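Local coordinates for forkhead-associated 1 (Saccharomyces cerevisiae, PDB 6C4U), which binds a phosphothreonine-containing peptide of the human transcription factor c-Myc, acting as an engineered forkhead-associated (FHA) domain, at residues F6-T11 against L115-N120; K31-K36 against L65-N70; K59-L64 against D100-R105; L72-S77 against E89-Q94. All blocks are in the same frame, centred on the assembly; numbering follows the deposited sequence.

Contact 1 of 4, residues F6-T11 against L115-N120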
loop_
_atom_site.group_PDB
_atom_site.type_symbol
_atom_site.label_atom_id
_atom_site.label_comp_id
_atom_site.label_asym_id
_atom_site.label_seq_id
_atom_site.Cartn_x
_atom_site.Cartn_y
_atom_site.Cartn_z
ATOM N N PHE F 6 4.577 -4.201 8.457
ATOM C CA PHE F 6 4.252 -5.074 7.333
ATOM C C PHE F 6 5.351 -5.016 6.284
ATOM O O PHE F 6 6.231 -4.153 6.319
ATOM C CB PHE F 6 2.891 -4.720 6.704
ATOM C CG PHE F 6 2.887 -3.430 5.908
ATOM C CD1 PHE F 6 2.852 -2.193 6.546
ATOM C CD2 PHE F 6 2.884 -3.451 4.526
ATOM C CE1 PHE F 6 2.867 -1.009 5.808
ATOM C CE2 PHE F 6 2.893 -2.269 3.796
ATOM C CZ PHE F 6 2.899 -1.061 4.429
ATOM N N ARG F 7 5.261 -5.950 5.344
ATOM C CA ARG F 7 6.277 -6.155 4.332
ATOM C C ARG F 7 5.595 -6.356 2.986
ATOM O O ARG F 7 4.538 -6.981 2.899
ATOM C CB ARG F 7 7.092 -7.368 4.725
ATOM C CG ARG F 7 8.004 -7.913 3.647
ATOM C CD ARG F 7 8.803 -9.115 4.194
ATOM N NE ARG F 7 9.875 -8.720 5.105
ATOM C CZ ARG F 7 10.176 -9.317 6.279
ATOM N NH1 ARG F 7 9.434 -10.300 6.764
ATOM N NH2 ARG F 7 11.181 -8.849 6.992
ATOM N N VAL F 8 6.235 -5.845 1.943
ATOM C CA VAL F 8 5.646 -5.806 0.605
ATOM C C VAL F 8 6.569 -6.481 -0.374
ATOM O O VAL F 8 7.713 -6.089 -0.556
ATOM C CB VAL F 8 5.397 -4.355 0.136
ATOM C CG1 VAL F 8 4.944 -4.291 -1.281
ATOM C CG2 VAL F 8 4.355 -3.701 1.007
ATOM N N ILE F 9 6.040 -7.516 -1.013
ATOM C CA ILE F 9 6.796 -8.411 -1.876
ATOM C C ILE F 9 6.220 -8.355 -3.259
ATOM O O ILE F 9 5.006 -8.485 -3.450
ATOM C CB ILE F 9 6.601 -9.845 -1.309
ATOM C CG1 ILE F 9 6.987 -9.873 0.161
ATOM C CG2 ILE F 9 7.406 -10.848 -2.048
ATOM C CD1 ILE F 9 6.560 -11.130 0.836
ATOM N N SER F 10 7.092 -8.272 -4.290
ATOM C CA SER F 10 6.685 -8.277 -5.683
ATOM C C SER F 10 6.694 -9.710 -6.215
ATOM O O SER F 10 7.664 -10.426 -5.975
ATOM C CB SER F 10 7.653 -7.456 -6.471
ATOM O OG SER F 10 7.287 -7.265 -7.831
ATOM N N THR F 11 5.641 -10.081 -6.928
ATOM C CA THR F 11 5.455 -11.412 -7.448
ATOM C C THR F 11 6.343 -11.656 -8.665
ATOM O O THR F 11 7.103 -12.626 -8.691
ATOM C CB THR F 11 3.965 -11.615 -7.872
ATOM O OG1 THR F 11 3.621 -10.695 -8.943
ATOM C CG2 THR F 11 3.042 -11.444 -6.627
ATOM N N LEU F 115 1.666 -6.750 -5.944
ATOM C CA LEU F 115 2.365 -6.666 -4.664
ATOM C C LEU F 115 1.595 -7.489 -3.642
ATOM O O LEU F 115 0.370 -7.572 -3.711
ATOM C CB LEU F 115 2.425 -5.234 -4.175
ATOM C CG LEU F 115 2.871 -4.156 -5.145
ATOM C CD1 LEU F 115 2.928 -2.820 -4.362
ATOM C CD2 LEU F 115 4.157 -4.501 -5.882
ATOM N N VAL F 116 2.308 -8.079 -2.689
ATOM C CA VAL F 116 1.669 -8.907 -1.680
ATOM C C VAL F 116 2.045 -8.418 -0.295
ATOM O O VAL F 116 3.229 -8.180 -0.015
ATOM C CB VAL F 116 2.049 -10.390 -1.861
ATOM C CG1 VAL F 116 1.453 -11.251 -0.760
ATOM C CG2 VAL F 116 1.538 -10.876 -3.212
ATOM N N ILE F 117 1.030 -8.286 0.564
ATOM C CA ILE F 117 1.228 -7.732 1.898
ATOM C C ILE F 117 1.413 -8.875 2.853
ATOM O O ILE F 117 0.602 -9.830 2.847
ATOM C CB ILE F 117 0.007 -6.892 2.372
ATOM C CG1 ILE F 117 -0.403 -5.866 1.312
ATOM C CG2 ILE F 117 0.299 -6.180 3.685
ATOM C CD1 ILE F 117 0.719 -4.974 0.850
ATOM N N PHE F 118 2.477 -8.775 3.655
ATOM C CA PHE F 118 2.742 -9.754 4.688
ATOM C C PHE F 118 2.780 -8.938 5.966
ATOM O O PHE F 118 3.605 -8.033 6.121
ATOM C CB PHE F 118 3.999 -10.550 4.408
ATOM C CG PHE F 118 4.435 -11.421 5.538
ATOM C CD1 PHE F 118 3.625 -12.432 6.095
ATOM C CD2 PHE F 118 5.685 -11.271 6.023
ATOM C CE1 PHE F 118 4.081 -13.222 7.107
ATOM C CE2 PHE F 118 6.181 -12.101 7.065
ATOM C CZ PHE F 118 5.357 -13.062 7.600
ATOM N N ILE F 119 1.827 -9.198 6.856
ATOM C CA ILE F 119 1.548 -8.377 7.991
ATOM C C ILE F 119 2.219 -9.028 9.199
ATOM O O ILE F 119 1.940 -10.171 9.533
ATOM C CB ILE F 119 0.060 -8.189 8.252
ATOM C CG1 ILE F 119 -0.604 -7.617 6.980
ATOM C CG2 ILE F 119 -0.177 -7.282 9.457
ATOM C CD1 ILE F 119 -2.177 -7.469 6.961
ATOM N N ASN F 120 3.117 -8.282 9.845
ATOM C CA ASN F 120 3.819 -8.754 11.023
ATOM C C ASN F 120 2.865 -8.738 12.225
ATOM O O ASN F 120 2.562 -7.666 12.777
ATOM C CB ASN F 120 5.046 -7.888 11.302
ATOM C CG ASN F 120 5.739 -8.241 12.619
ATOM O OD1 ASN F 120 5.412 -9.241 13.261
ATOM N ND2 ASN F 120 6.689 -7.419 13.039
#

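Contact 2 of 4, residues K31-K36 against L65-N70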
loop_
_atom_site.group_PDB
_atom_site.type_symbol
_atom_site.label_atom_id
_atom_site.label_comp_id
_atom_site.label_asym_id
_atom_site.label_seq_id
_atom_site.Cartn_x
_atom_site.Cartn_y
_atom_site.Cartn_z
ATOM N N LYS F 31 -2.548 11.257 18.434
ATOM C CA LYS F 31 -3.951 11.421 18.845
ATOM C C LYS F 31 -4.923 10.841 17.826
ATOM O O LYS F 31 -5.936 10.230 18.203
ATOM C CB LYS F 31 -4.265 12.902 19.107
ATOM C CG LYS F 31 -3.828 13.340 20.505
ATOM C CD LYS F 31 -3.146 14.687 20.529
ATOM C CE LYS F 31 -2.784 15.029 21.968
ATOM N NZ LYS F 31 -2.189 16.380 22.117
ATOM N N ARG F 32 -4.599 11.008 16.554
ATOM C CA ARG F 32 -5.498 10.634 15.466
ATOM C C ARG F 32 -5.726 9.122 15.372
ATOM O O ARG F 32 -4.868 8.346 15.763
ATOM C CB ARG F 32 -4.915 11.142 14.151
ATOM C CG ARG F 32 -4.799 12.631 14.073
ATOM C CD ARG F 32 -4.076 13.033 12.783
ATOM N NE ARG F 32 -2.627 12.961 12.913
ATOM C CZ ARG F 32 -1.756 13.708 12.221
ATOM N NH1 ARG F 32 -2.159 14.611 11.330
ATOM N NH2 ARG F 32 -0.458 13.556 12.454
ATOM N N SER F 33 -6.896 8.727 14.865
ATOM C CA SER F 33 -7.192 7.304 14.633
ATOM C C SER F 33 -6.311 6.657 13.540
ATOM O O SER F 33 -6.164 5.441 13.513
ATOM C CB SER F 33 -8.667 7.119 14.295
ATOM O OG SER F 33 -9.041 5.763 14.206
ATOM N N ILE F 34 -5.767 7.477 12.649
ATOM C CA ILE F 34 -4.833 7.036 11.621
ATOM C C ILE F 34 -3.422 7.361 12.098
ATOM O O ILE F 34 -2.987 8.517 12.079
ATOM C CB ILE F 34 -5.138 7.712 10.269
ATOM C CG1 ILE F 34 -6.503 7.286 9.747
ATOM C CG2 ILE F 34 -4.059 7.453 9.232
ATOM C CD1 ILE F 34 -6.739 5.805 9.719
ATOM N N LYS F 35 -2.707 6.309 12.501
ATOM C CA LYS F 35 -1.418 6.410 13.183
ATOM C C LYS F 35 -0.265 6.649 12.238
ATOM O O LYS F 35 0.701 7.293 12.615
ATOM C CB LYS F 35 -1.139 5.151 13.998
ATOM C CG LYS F 35 -2.230 4.784 15.010
ATOM C CD LYS F 35 -2.463 5.880 16.032
ATOM C CE LYS F 35 -3.449 5.467 17.106
ATOM N NZ LYS F 35 -3.645 6.552 18.125
ATOM N N LYS F 36 -0.346 6.132 11.018
ATOM C CA LYS F 36 0.722 6.332 10.034
ATOM C C LYS F 36 0.225 6.072 8.614
ATOM O O LYS F 36 -0.708 5.270 8.414
ATOM C CB LYS F 36 1.915 5.410 10.363
ATOM C CG LYS F 36 3.123 5.653 9.479
ATOM C CD LYS F 36 4.459 5.354 10.152
ATOM C CE LYS F 36 5.585 5.917 9.284
ATOM N NZ LYS F 36 6.901 5.954 9.964
ATOM N N LEU F 65 -2.110 2.875 8.753
ATOM C CA LEU F 65 -2.074 2.138 10.009
ATOM C C LEU F 65 -3.149 2.689 10.932
ATOM O O LEU F 65 -3.052 3.815 11.374
ATOM C CB LEU F 65 -0.698 2.236 10.677
ATOM C CG LEU F 65 -0.557 1.546 12.036
ATOM C CD1 LEU F 65 -0.973 0.092 12.031
ATOM C CD2 LEU F 65 0.885 1.593 12.499
ATOM N N GLY F 66 -4.165 1.881 11.208
ATOM C CA GLY F 66 -5.252 2.207 12.134
ATOM C C GLY F 66 -4.864 2.153 13.602
ATOM O O GLY F 66 -3.793 1.668 13.959
ATOM N N GLU F 67 -5.754 2.673 14.449
ATOM C CA GLU F 67 -5.617 2.623 15.906
ATOM C C GLU F 67 -5.579 1.177 16.416
ATOM O O GLU F 67 -4.789 0.833 17.285
ATOM C CB GLU F 67 -6.780 3.392 16.555
ATOM C CG GLU F 67 -6.601 3.737 18.037
ATOM C CD GLU F 67 -7.467 4.879 18.501
ATOM O OE1 GLU F 67 -8.455 5.212 17.813
ATOM O OE2 GLU F 67 -7.158 5.424 19.568
ATOM N N ASP F 68 -6.431 0.344 15.829
ATOM C CA ASP F 68 -6.501 -1.090 16.149
ATOM C C ASP F 68 -5.232 -1.917 15.839
ATOM O O ASP F 68 -5.146 -3.078 16.252
ATOM C CB ASP F 68 -7.750 -1.754 15.495
ATOM C CG ASP F 68 -7.834 -1.549 13.964
ATOM O OD1 ASP F 68 -6.956 -0.869 13.366
ATOM O OD2 ASP F 68 -8.803 -2.057 13.346
ATOM N N GLY F 69 -4.262 -1.330 15.127
ATOM C CA GLY F 69 -3.080 -2.050 14.643
ATOM C C GLY F 69 -3.265 -2.665 13.251
ATOM O O GLY F 69 -2.351 -3.304 12.749
ATOM N N ASN F 70 -4.427 -2.466 12.617
ATOM C CA ASN F 70 -4.717 -3.017 11.286
ATOM C C ASN F 70 -4.431 -2.008 10.193
ATOM O O ASN F 70 -4.247 -0.826 10.426
ATOM C CB ASN F 70 -6.188 -3.444 11.169
ATOM C CG ASN F 70 -6.525 -4.651 12.022
ATOM O OD1 ASN F 70 -5.661 -5.452 12.389
ATOM N ND2 ASN F 70 -7.806 -4.794 12.315
#

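Contact 3 of 4, residues K59-L64 against D100-R105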
loop_
_atom_site.group_PDB
_atom_site.type_symbol
_atom_site.label_atom_id
_atom_site.label_comp_id
_atom_site.label_asym_id
_atom_site.label_seq_id
_atom_site.Cartn_x
_atom_site.Cartn_y
_atom_site.Cartn_z
ATOM N N LYS F 59 0.687 9.480 -7.132
ATOM C CA LYS F 59 0.305 8.914 -5.852
ATOM C C LYS F 59 -0.906 8.057 -6.167
ATOM O O LYS F 59 -1.990 8.567 -6.457
ATOM C CB LYS F 59 0.016 9.985 -4.797
ATOM C CG LYS F 59 1.258 10.701 -4.289
ATOM C CD LYS F 59 1.369 11.128 -2.842
ATOM C CE LYS F 59 2.657 11.968 -2.721
ATOM N NZ LYS F 59 3.492 11.891 -1.468
ATOM N N HIS F 60 -0.694 6.744 -6.133
ATOM C CA HIS F 60 -1.644 5.775 -6.640
ATOM C C HIS F 60 -2.507 5.149 -5.554
ATOM O O HIS F 60 -3.714 5.022 -5.715
ATOM C CB HIS F 60 -0.900 4.690 -7.414
ATOM C CG HIS F 60 -1.788 3.900 -8.313
ATOM N ND1 HIS F 60 -1.807 4.073 -9.677
ATOM C CD2 HIS F 60 -2.720 2.957 -8.035
ATOM C CE1 HIS F 60 -2.708 3.258 -10.204
ATOM N NE2 HIS F 60 -3.280 2.572 -9.227
ATOM N N PHE F 61 -1.893 4.725 -4.459
ATOM C CA PHE F 61 -2.680 4.267 -3.307
ATOM C C PHE F 61 -1.897 4.487 -2.030
ATOM O O PHE F 61 -0.695 4.728 -2.079
ATOM C CB PHE F 61 -3.158 2.802 -3.470
ATOM C CG PHE F 61 -2.048 1.778 -3.515
ATOM C CD1 PHE F 61 -1.464 1.425 -4.735
ATOM C CD2 PHE F 61 -1.598 1.140 -2.359
ATOM C CE1 PHE F 61 -0.428 0.508 -4.788
ATOM C CE2 PHE F 61 -0.571 0.202 -2.415
ATOM C CZ PHE F 61 0.006 -0.108 -3.620
ATOM N N GLN F 62 -2.601 4.452 -0.904
ATOM C CA GLN F 62 -1.975 4.599 0.392
ATOM C C GLN F 62 -2.363 3.424 1.241
ATOM O O GLN F 62 -3.429 2.819 1.040
ATOM C CB GLN F 62 -2.458 5.874 1.106
ATOM C CG GLN F 62 -2.556 7.110 0.230
ATOM C CD GLN F 62 -2.787 8.372 0.985
ATOM O OE1 GLN F 62 -1.851 9.112 1.222
ATOM N NE2 GLN F 62 -4.044 8.663 1.279
ATOM N N ILE F 63 -1.503 3.111 2.200
ATOM C CA ILE F 63 -1.803 2.129 3.220
ATOM C C ILE F 63 -1.771 2.876 4.534
ATOM O O ILE F 63 -0.843 3.629 4.801
ATOM C CB ILE F 63 -0.822 0.936 3.170
ATOM C CG1 ILE F 63 -1.076 0.151 1.878
ATOM C CG2 ILE F 63 -0.985 0.042 4.395
ATOM C CD1 ILE F 63 -0.138 -0.994 1.623
ATOM N N LEU F 64 -2.808 2.690 5.332
ATOM C CA LEU F 64 -2.967 3.429 6.572
ATOM C C LEU F 64 -2.869 2.481 7.745
ATOM O O LEU F 64 -3.502 1.430 7.745
ATOM C CB LEU F 64 -4.332 4.097 6.606
ATOM C CG LEU F 64 -4.553 5.351 5.790
ATOM C CD1 LEU F 64 -4.211 5.222 4.320
ATOM C CD2 LEU F 64 -6.007 5.756 6.021
ATOM N N ASP F 100 -2.746 -10.439 1.412
ATOM C CA ASP F 100 -3.561 -9.821 0.350
ATOM C C ASP F 100 -2.702 -9.396 -0.823
ATOM O O ASP F 100 -1.519 -9.113 -0.653
ATOM C CB ASP F 100 -4.336 -8.602 0.879
ATOM C CG ASP F 100 -5.621 -8.979 1.606
ATOM O OD1 ASP F 100 -5.908 -10.186 1.756
ATOM O OD2 ASP F 100 -6.337 -8.061 2.036
ATOM N N GLU F 101 -3.306 -9.370 -2.008
ATOM C CA GLU F 101 -2.584 -9.039 -3.236
ATOM C C GLU F 101 -3.126 -7.750 -3.859
ATOM O O GLU F 101 -4.253 -7.702 -4.372
ATOM C CB GLU F 101 -2.675 -10.201 -4.233
ATOM C CG GLU F 101 -1.800 -10.077 -5.471
ATOM C CD GLU F 101 -1.975 -11.260 -6.447
ATOM O OE1 GLU F 101 -2.979 -12.033 -6.373
ATOM O OE2 GLU F 101 -1.109 -11.481 -7.304
ATOM N N ILE F 102 -2.294 -6.719 -3.837
ATOM C CA ILE F 102 -2.611 -5.411 -4.410
ATOM C C ILE F 102 -2.060 -5.369 -5.827
ATOM O O ILE F 102 -0.893 -5.663 -6.043
ATOM C CB ILE F 102 -2.010 -4.282 -3.535
ATOM C CG1 ILE F 102 -2.563 -4.393 -2.102
ATOM C CG2 ILE F 102 -2.397 -2.919 -4.055
ATOM C CD1 ILE F 102 -2.010 -3.390 -1.121
ATOM N N THR F 103 -2.900 -4.990 -6.785
ATOM C CA THR F 103 -2.563 -5.076 -8.215
ATOM C C THR F 103 -2.903 -3.779 -8.917
ATOM O O THR F 103 -3.966 -3.223 -8.669
ATOM C CB THR F 103 -3.382 -6.194 -8.911
ATOM O OG1 THR F 103 -4.055 -7.024 -7.935
ATOM C CG2 THR F 103 -2.497 -7.021 -9.767
ATOM N N VAL F 104 -2.022 -3.308 -9.797
ATOM C CA VAL F 104 -2.285 -2.085 -10.585
ATOM C C VAL F 104 -1.994 -2.368 -12.054
ATOM O O VAL F 104 -1.246 -3.262 -12.372
ATOM C CB VAL F 104 -1.456 -0.876 -10.084
ATOM C CG1 VAL F 104 -1.737 -0.623 -8.617
ATOM C CG2 VAL F 104 0.036 -1.075 -10.294
ATOM N N ARG F 105 -2.558 -1.595 -12.958
ATOM C CA ARG F 105 -2.316 -1.811 -14.400
ATOM C C ARG F 105 -1.145 -0.974 -14.889
ATOM O O ARG F 105 -0.902 0.142 -14.377
ATOM C CB ARG F 105 -3.545 -1.453 -15.185
ATOM C CG ARG F 105 -4.737 -2.356 -14.885
ATOM C CD ARG F 105 -6.083 -1.628 -14.896
ATOM N NE ARG F 105 -6.442 -1.111 -16.216
ATOM C CZ ARG F 105 -7.248 -0.081 -16.468
ATOM N NH1 ARG F 105 -7.856 0.583 -15.477
ATOM N NH2 ARG F 105 -7.449 0.301 -17.726
#

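Contact 4 of 4, residues L72-S77 against E89-Q94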
loop_
_atom_site.group_PDB
_atom_site.type_symbol
_atom_site.label_atom_id
_atom_site.label_comp_id
_atom_site.label_asym_id
_atom_site.label_seq_id
_atom_site.Cartn_x
_atom_site.Cartn_y
_atom_site.Cartn_z
ATOM N N LEU F 72 -5.237 -0.377 6.261
ATOM C CA LEU F 72 -6.298 -0.026 5.339
ATOM C C LEU F 72 -5.711 0.429 4.020
ATOM O O LEU F 72 -4.662 1.070 4.004
ATOM C CB LEU F 72 -7.133 1.102 5.926
ATOM C CG LEU F 72 -7.893 0.747 7.189
ATOM C CD1 LEU F 72 -8.308 2.043 7.865
ATOM C CD2 LEU F 72 -9.131 -0.085 6.894
ATOM N N LEU F 73 -6.428 0.139 2.938
ATOM C CA LEU F 73 -6.005 0.496 1.591
ATOM C C LEU F 73 -6.912 1.590 0.985
ATOM O O LEU F 73 -8.126 1.387 0.841
ATOM C CB LEU F 73 -6.002 -0.765 0.722
ATOM C CG LEU F 73 -5.886 -0.553 -0.797
ATOM C CD1 LEU F 73 -4.528 -0.015 -1.173
ATOM C CD2 LEU F 73 -6.137 -1.825 -1.549
ATOM N N ASN F 74 -6.302 2.722 0.608
ATOM C CA ASN F 74 -7.010 3.878 0.036
ATOM C C ASN F 74 -6.608 3.988 -1.440
ATOM O O ASN F 74 -5.478 4.391 -1.730
ATOM C CB ASN F 74 -6.641 5.169 0.854
ATOM C CG ASN F 74 -7.523 6.397 0.539
ATOM O OD1 ASN F 74 -7.095 7.564 0.705
ATOM N ND2 ASN F 74 -8.767 6.151 0.131
ATOM N N ASP F 75 -7.484 3.610 -2.378
ATOM C CA ASP F 75 -7.190 3.922 -3.806
ATOM C C ASP F 75 -7.323 5.425 -4.037
ATOM O O ASP F 75 -8.320 6.001 -3.632
ATOM C CB ASP F 75 -8.125 3.194 -4.795
ATOM C CG ASP F 75 -7.838 3.578 -6.260
ATOM O OD1 ASP F 75 -6.645 3.733 -6.590
ATOM O OD2 ASP F 75 -8.780 3.755 -7.082
ATOM N N ILE F 76 -6.342 6.048 -4.685
ATOM C CA ILE F 76 -6.405 7.490 -5.006
ATOM C C ILE F 76 -5.871 7.742 -6.413
ATOM O O ILE F 76 -5.199 8.751 -6.695
ATOM C CB ILE F 76 -5.660 8.349 -3.961
ATOM C CG1 ILE F 76 -4.186 7.967 -3.858
ATOM C CG2 ILE F 76 -6.310 8.177 -2.594
ATOM C CD1 ILE F 76 -3.356 8.890 -3.000
ATOM N N SER F 77 -6.221 6.825 -7.307
ATOM C CA SER F 77 -5.598 6.733 -8.616
ATOM C C SER F 77 -6.555 7.057 -9.741
ATOM O O SER F 77 -7.766 6.820 -9.630
ATOM C CB SER F 77 -5.073 5.317 -8.834
ATOM O OG SER F 77 -6.137 4.373 -8.878
ATOM N N GLU F 89 -13.225 0.518 -4.569
ATOM C CA GLU F 89 -13.892 1.789 -4.826
ATOM C C GLU F 89 -12.901 2.919 -4.531
ATOM O O GLU F 89 -12.250 2.922 -3.482
ATOM C CB GLU F 89 -15.131 1.924 -3.944
ATOM C CG GLU F 89 -16.152 2.945 -4.438
ATOM C CD GLU F 89 -17.102 3.431 -3.345
ATOM O OE1 GLU F 89 -17.043 2.965 -2.179
ATOM O OE2 GLU F 89 -17.945 4.304 -3.645
ATOM N N LYS F 90 -12.788 3.868 -5.450
ATOM C CA LYS F 90 -11.868 4.992 -5.275
ATOM C C LYS F 90 -12.216 5.851 -4.040
ATOM O O LYS F 90 -13.383 6.020 -3.699
ATOM C CB LYS F 90 -11.811 5.864 -6.528
ATOM C CG LYS F 90 -10.644 6.830 -6.522
ATOM C CD LYS F 90 -10.549 7.611 -7.810
ATOM C CE LYS F 90 -9.563 8.756 -7.687
ATOM N NZ LYS F 90 -9.656 9.714 -8.813
ATOM N N ASN F 91 -11.181 6.337 -3.366
ATOM C CA ASN F 91 -11.313 7.099 -2.124
ATOM C C ASN F 91 -12.090 6.387 -1.008
ATOM O O ASN F 91 -12.683 7.034 -0.164
ATOM C CB ASN F 91 -11.860 8.496 -2.432
ATOM C CG ASN F 91 -10.827 9.355 -3.140
ATOM O OD1 ASN F 91 -10.986 9.740 -4.309
ATOM N ND2 ASN F 91 -9.730 9.647 -2.419
ATOM N N SER F 92 -12.042 5.056 -1.003
ATOM C CA SER F 92 -12.612 4.234 0.072
ATOM C C SER F 92 -11.483 3.707 0.943
ATOM O O SER F 92 -10.302 3.862 0.613
ATOM C CB SER F 92 -13.369 3.051 -0.511
ATOM O OG SER F 92 -12.465 2.150 -1.133
ATOM N N TYR F 93 -11.847 3.058 2.044
ATOM C CA TYR F 93 -10.863 2.573 3.008
ATOM C C TYR F 93 -11.104 1.084 3.276
ATOM O O TYR F 93 -11.913 0.729 4.124
ATOM C CB TYR F 93 -10.882 3.468 4.288
ATOM C CG TYR F 93 -10.506 4.908 3.951
ATOM C CD1 TYR F 93 -9.171 5.304 3.889
ATOM C CD2 TYR F 93 -11.468 5.840 3.599
ATOM C CE1 TYR F 93 -8.808 6.594 3.557
ATOM C CE2 TYR F 93 -11.121 7.134 3.223
ATOM C CZ TYR F 93 -9.780 7.519 3.209
ATOM O OH TYR F 93 -9.425 8.809 2.842
ATOM N N GLN F 94 -10.404 0.217 2.541
ATOM C CA GLN F 94 -10.612 -1.250 2.621
ATOM C C GLN F 94 -9.622 -1.929 3.564
ATOM O O GLN F 94 -8.428 -1.625 3.515
ATOM C CB GLN F 94 -10.479 -1.892 1.239
ATOM C CG GLN F 94 -11.285 -1.225 0.130
ATOM C CD GLN F 94 -12.777 -1.365 0.279
ATOM O OE1 GLN F 94 -13.281 -1.888 1.268
ATOM N NE2 GLN F 94 -13.509 -0.899 -0.748
#

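Contact 1 of 4, residues F6-T11 against L115-N120
Arg7 and Phe118 sit directly across from each other on two antiparallel strands, their side chains running out together from the same face of the sheet. At the root of Arg7, CB lies 3.8 Å from Phe118 O; CG and CD then carry the chain outward, with CG anti to the backbone N (chi1 167°). A bend at chi3 (-75°) turns the guanidinium so that NE forms a salt bridge with Asp19. At the tip, NH1 comes up at the ring edge of Phe118, 3.7 Å from CE2. The guanidinium and ring planes are only 19° apart, but with NH1 in the plane of the ring the two groups lie edge against edge and are not stacked.

Underneath, Arg7 and Phe118 exchange both backbone hydrogen bonds, and Ile9 and Val116 repeat the pattern one step along, with Val116 N 2.8 Å from Ile9 O. The alternate, non-hydrogen-bonded pairs, with Val8-Ile117 between the two bonded ones, turn their side chains to the other face, which is largely buried. There Val8 straddles two neighbours: CG1 meets Leu115 CB at 4.0 Å, and CG2 lies 3.9 Å from Ile117 CD1. The other branch of Ile117, CG2, reaches Phe6 CD2 at 3.9 Å. The Phe6 ring also stacks with Phe20 and meets Trp38 edge-to-face. The pair thus lies in one of the two sheets of the FHA beta-sandwich, its apolar face of Phe6, Val8, Leu115 and Ile117 turned to the opposite sheet, where Leu115 and Ile117 touch strand 61-66.

Contact 2 of 4, residues K31-K36 against L65-N70
Lys35 and Glu67 cross at a slant, methylene against methylene. The lysine CE rests 3.7 Å from Glu67 CG, whereas the charged ends are joined only by a long salt bridge, Lys35 NZ lying 4.0 Å from Glu67 OE2. A bend at chi2 (-60°) folds the Lys35 chain along the opposing backbone, bringing its CG to 3.6 Å from Gly66 O. The ammonium is then drawn back to its own side of the contact, where it donates to Glu30 O and, weakly, to Arg32 O. Both of these carbonyls would be expected to favour its positive charge.

Lys35 and Lys36 together face Leu65, a classic beta bulge. Lys35 N donates to Leu65 O, nearly in line with the carbonyl bond, and Leu65 N donates to Lys36 O at 2.8 Å with an almost straight N-H (174°). Leu65 packs its CB against Lys36 CB. Past the bulge, a type I turn runs from Gly66 to Gly69, and Asp68 OD1 accepts from Asn70 N in an Asx turn.

The contact joins the weakly bonded beginning of strand 34-41, which follows helix 24-29 after a short loop, to the last part of strand 61-66. Its turn leads on to strand 71-75, and Asn70 OD1 ties it to Lys124 of helix 121-125.

Contact 3 of 4, residues K59-L64 against D100-R105
His60 NE2 hydrogen-bonds to Gly80 O and lies 3.6 Å from the methyl carbon Val104 CG1. With ND1 accepting from Ser57 N, both ring nitrogens are engaged, which fixes the rotation of the imidazole and is consistent with a proton on NE2. Ser57 and His60 form the Ser-x-x-His signature of FHA domains. The histidine here joins loops at one end of the beta-sandwich, and its side chain and that of Val104 run antiparallel, alongside each other.

Further in, the contact is wholly apolar and spans the two layers of the sandwich: strands 61-64 and 101-105 run nearly antiparallel, at 164°, with their axes 10.8 Å apart, so only side chains meet. Phe61, whose CG stands between its backbone N and carbonyl carbon (chi1 64°), reaches toward strand 101-105. Ile102 covers one ring face in a CH-pi contact, while Phe40 stacks on Phe61 as well. Val104 CG1 is a looser neighbour of the same ring, 4.2 Å from Phe61 CE1.

Ile102 also uses its longer branch, whose CD1 lies 4.1 Å from Ile63 CD1, and so bridges two residues of the facing strand. Its CG2 methyl is set off toward the rim of the Phe61 ring, nearest to CZ at 3.7 Å.

Contact 4 of 4, residues L72-S77 against E89-Q94
A chi1 of -169° sets the Asn74 amide beside its own carbonyl carbon and carries it across to the opposing loop, where Tyr93 (chi1 -62°) lays its ring alongside. The two flat groups are 22° from parallel. Asn74 ND2 lies over one ring face, displaced toward the rim, and Asn74 CG approaches Tyr93 CE1. From there ND2 donates to Ser92 O at 2.8 Å, reaching the carbonyl from above its plane. The other end of the amide is held too, since OD1 accepts from Gln62 NE2 on strand 61-66.

This loop follows strand 86-87 and returns the chain to the five-stranded sheet of the FHA sandwich, where Leu73 and Gln94 form an antiparallel hydrogen-bonded pair, with Leu73 N 2.7 Å from Gln94 O. Before that pair the loop makes a type II turn from Glu89 to Ser92, in which Asn91 takes up a positive phi and its N donates to Asp75 O at 2.9 Å.

Lys90 runs extended across Asp75. Its CG sits 3.6 Å from Asp75 OD2, but the chain carries NZ onward, leaving 6.3 Å between that nitrogen and OD2. Its CE instead passes 3.3 Å from Ser77 O. Asp75 OD1 has a partner in Thr81 OG1.

Overall arrangement
Contact 3 is the core of the set: every touching residue is buried, and it binds the two sandwich layers through side chains alone. The other three contacts pair chain segments edge to edge and use backbone hydrogen bonds. Contact 1 lies in one sheet and borders contact 3 directly: Leu115 N and Ile117 N probably hydrogen-bond to Ile102 O and Asp100 O, and Ile117 packs on Ile102. Contacts 2 and 4 belong to the opposite sheet; contact 2 shares strand 61-66 with contact 3, and contact 4 uses the adjacent strand 71-75. Contact 4 centres about 8 Å from the centre of contact 3, and Ser77 packs on His60. Toward the surface the chemistry turns polar: a long salt bridge in contact 2, an amide over a ring in contact 4.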